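Local atomic coordinates of cytolethal distending toxin subunit A (Haemophilus ducreyi, PDB entry 1SR4), a protein that probably forms, together with CdtC, the lectin-like heterodimer needed to deliver the genotoxic subunit CdtB into host cells. Residues T164-S169 with Y173-L178. Numbering follows the deposited sequence.
Sequences TYNPVS and YSTVTL
Strands 162-165 and 176-179 form a beta hairpin, and its antiparallel pairing includes Thr164 and Thr177, a hydrogen-bonded pair. Thr164 N gives a nearly straight bond (177°) to Thr177 O at 2.7 Å, and Thr177 N returns one to Thr164 O at 2.8 Å. The two threonine side chains lie on the same face, where Thr177 OG1 packs against Thr164 CB; Thr164 OG1 is instead hydrogen-bonded to Ser179. Toward the connecting loop, side chains take over from the strand pairing, within the beta-trefoil of a ricin B-type lectin domain. With CG between its backbone N and carbonyl carbon (chi1 52°), Asn166 directs its amide across to the returning chain. Asn166 OD1 accepts a hydrogen bond from Thr175 N at 2.7 Å, in the carbonyl plane, while ND2 donates to Val168 O of its own segment and to a water. That water also donates to Tyr173 O and is hydrogen-bonded to Thr175 OG1. The backbone carbonyl of Asn166 is held separately: Ser174 OG donates to Asn166 O at 2.6 Å from above the carbonyl plane, and Asn67 ND2 is a further partner of this hydroxyl. Nearest the connecting loop, Ser169 OG donates to Tyr173 O at 2.7 Å, giving that carbonyl a second donor in addition to the water.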
loop_
_atom_site.group_PDB
_atom_site.type_symbol
_atom_site.label_atom_id
_atom_site.label_comp_id
_atom_site.label_asym_id
_atom_site.label_seq_id
_atom_site.Cartn_x
_atom_site.Cartn_y
_atom_site.Cartn_z
ATOM N N THR A 164 -7.653 21.543 -6.645
ATOM C CA THR A 164 -8.284 22.186 -5.494
ATOM C C THR A 164 -9.801 22.052 -5.527
ATOM O O THR A 164 -10.400 22.015 -6.602
ATOM C CB THR A 164 -7.915 23.693 -5.528
ATOM O OG1 THR A 164 -6.497 23.815 -5.689
ATOM C CG2 THR A 164 -8.371 24.421 -4.264
ATOM N N TYR A 165 -10.431 22.004 -4.352
ATOM C CA TYR A 165 -11.887 21.893 -4.294
ATOM C C TYR A 165 -12.405 22.490 -2.995
ATOM O O TYR A 165 -11.643 22.690 -2.055
ATOM C CB TYR A 165 -12.320 20.421 -4.378
ATOM C CG TYR A 165 -11.831 19.595 -3.211
ATOM C CD1 TYR A 165 -12.647 19.366 -2.093
ATOM C CD2 TYR A 165 -10.540 19.069 -3.213
ATOM C CE1 TYR A 165 -12.178 18.627 -1.000
ATOM C CE2 TYR A 165 -10.057 18.333 -2.136
ATOM C CZ TYR A 165 -10.871 18.115 -1.032
ATOM O OH TYR A 165 -10.355 17.417 0.042
ATOM N N ASN A 166 -13.705 22.769 -2.951
ATOM C CA ASN A 166 -14.315 23.308 -1.746
ATOM C C ASN A 166 -15.014 22.180 -0.993
ATOM O O ASN A 166 -15.991 21.630 -1.475
ATOM C CB ASN A 166 -15.350 24.381 -2.107
ATOM C CG ASN A 166 -16.365 23.895 -3.144
ATOM O OD1 ASN A 166 -15.996 23.409 -4.226
ATOM N ND2 ASN A 166 -17.650 24.033 -2.822
ATOM N N PRO A 167 -14.503 21.812 0.187
ATOM C CA PRO A 167 -15.101 20.750 0.995
ATOM C C PRO A 167 -16.567 21.105 1.282
ATOM O O PRO A 167 -17.463 20.280 1.093
ATOM C CB PRO A 167 -14.262 20.777 2.269
ATOM C CG PRO A 167 -12.902 21.127 1.763
ATOM C CD PRO A 167 -13.201 22.234 0.742
ATOM N N VAL A 168 -16.802 22.340 1.732
ATOM C CA VAL A 168 -18.157 22.792 2.039
ATOM C C VAL A 168 -18.875 23.267 0.780
ATOM O O VAL A 168 -18.329 24.037 -0.019
ATOM C CB VAL A 168 -18.144 23.936 3.096
ATOM C CG1 VAL A 168 -19.536 24.512 3.271
ATOM C CG2 VAL A 168 -17.648 23.397 4.432
ATOM N N SER A 169 -20.097 22.782 0.592
ATOM C CA SER A 169 -20.872 23.176 -0.571
ATOM C C SER A 169 -22.369 23.271 -0.295
ATOM O O SER A 169 -22.924 22.472 0.467
ATOM C CB SER A 169 -20.647 22.195 -1.722
ATOM O OG SER A 169 -21.357 22.622 -2.863
ATOM N N TYR A 173 -22.182 19.017 -5.237
ATOM C CA TYR A 173 -20.796 18.849 -5.606
ATOM C C TYR A 173 -19.827 19.906 -5.153
ATOM O O TYR A 173 -20.208 21.033 -4.788
ATOM C CB TYR A 173 -20.735 18.821 -7.124
ATOM C CG TYR A 173 -21.389 20.064 -7.711
ATOM C CD1 TYR A 173 -20.689 21.278 -7.808
ATOM C CD2 TYR A 173 -22.722 20.039 -8.125
ATOM C CE1 TYR A 173 -21.314 22.439 -8.311
ATOM C CE2 TYR A 173 -23.354 21.186 -8.623
ATOM C CZ TYR A 173 -22.647 22.377 -8.716
ATOM O OH TYR A 173 -23.271 23.484 -9.239
ATOM N N SER A 174 -18.555 19.527 -5.246
ATOM C CA SER A 174 -17.455 20.421 -4.960
ATOM C C SER A 174 -16.985 20.830 -6.349
ATOM O O SER A 174 -17.018 20.026 -7.289
ATOM C CB SER A 174 -16.327 19.692 -4.221
ATOM O OG SER A 174 -16.649 19.540 -2.846
ATOM N N THR A 175 -16.580 22.084 -6.489
ATOM C CA THR A 175 -16.077 22.604 -7.760
ATOM C C THR A 175 -14.592 22.300 -7.758
ATOM O O THR A 175 -13.903 22.568 -6.776
ATOM C CB THR A 175 -16.316 24.125 -7.839
ATOM O OG1 THR A 175 -17.715 24.371 -7.639
ATOM C CG2 THR A 175 -15.889 24.696 -9.197
ATOM N N VAL A 176 -14.101 21.740 -8.855
ATOM C CA VAL A 176 -12.697 21.345 -8.958
ATOM C C VAL A 176 -11.886 22.314 -9.818
ATOM O O VAL A 176 -12.202 22.541 -10.978
ATOM C CB VAL A 176 -12.601 19.923 -9.543
ATOM C CG1 VAL A 176 -11.152 19.468 -9.596
ATOM C CG2 VAL A 176 -13.448 18.950 -8.687
ATOM N N THR A 177 -10.828 22.868 -9.245
ATOM C CA THR A 177 -10.013 23.830 -9.968
ATOM C C THR A 177 -8.545 23.499 -9.799
ATOM O O THR A 177 -8.190 22.531 -9.122
ATOM C CB THR A 177 -10.239 25.258 -9.415
ATOM O OG1 THR A 177 -9.927 25.278 -8.015
ATOM C CG2 THR A 177 -11.701 25.694 -9.581
ATOM N N LEU A 178 -7.697 24.314 -10.421
ATOM C CA LEU A 178 -6.255 24.172 -10.302
ATOM C C LEU A 178 -5.741 25.491 -9.724
ATOM O O LEU A 178 -6.120 26.565 -10.192
ATOM C CB LEU A 178 -5.621 23.937 -11.669
ATOM C CG LEU A 178 -5.870 22.565 -12.285
ATOM C CD1 LEU A 178 -5.259 22.499 -13.679
ATOM C CD2 LEU A 178 -5.246 21.505 -11.369
HETATM O O HOH W 1 -19.283 23.521 -5.403
#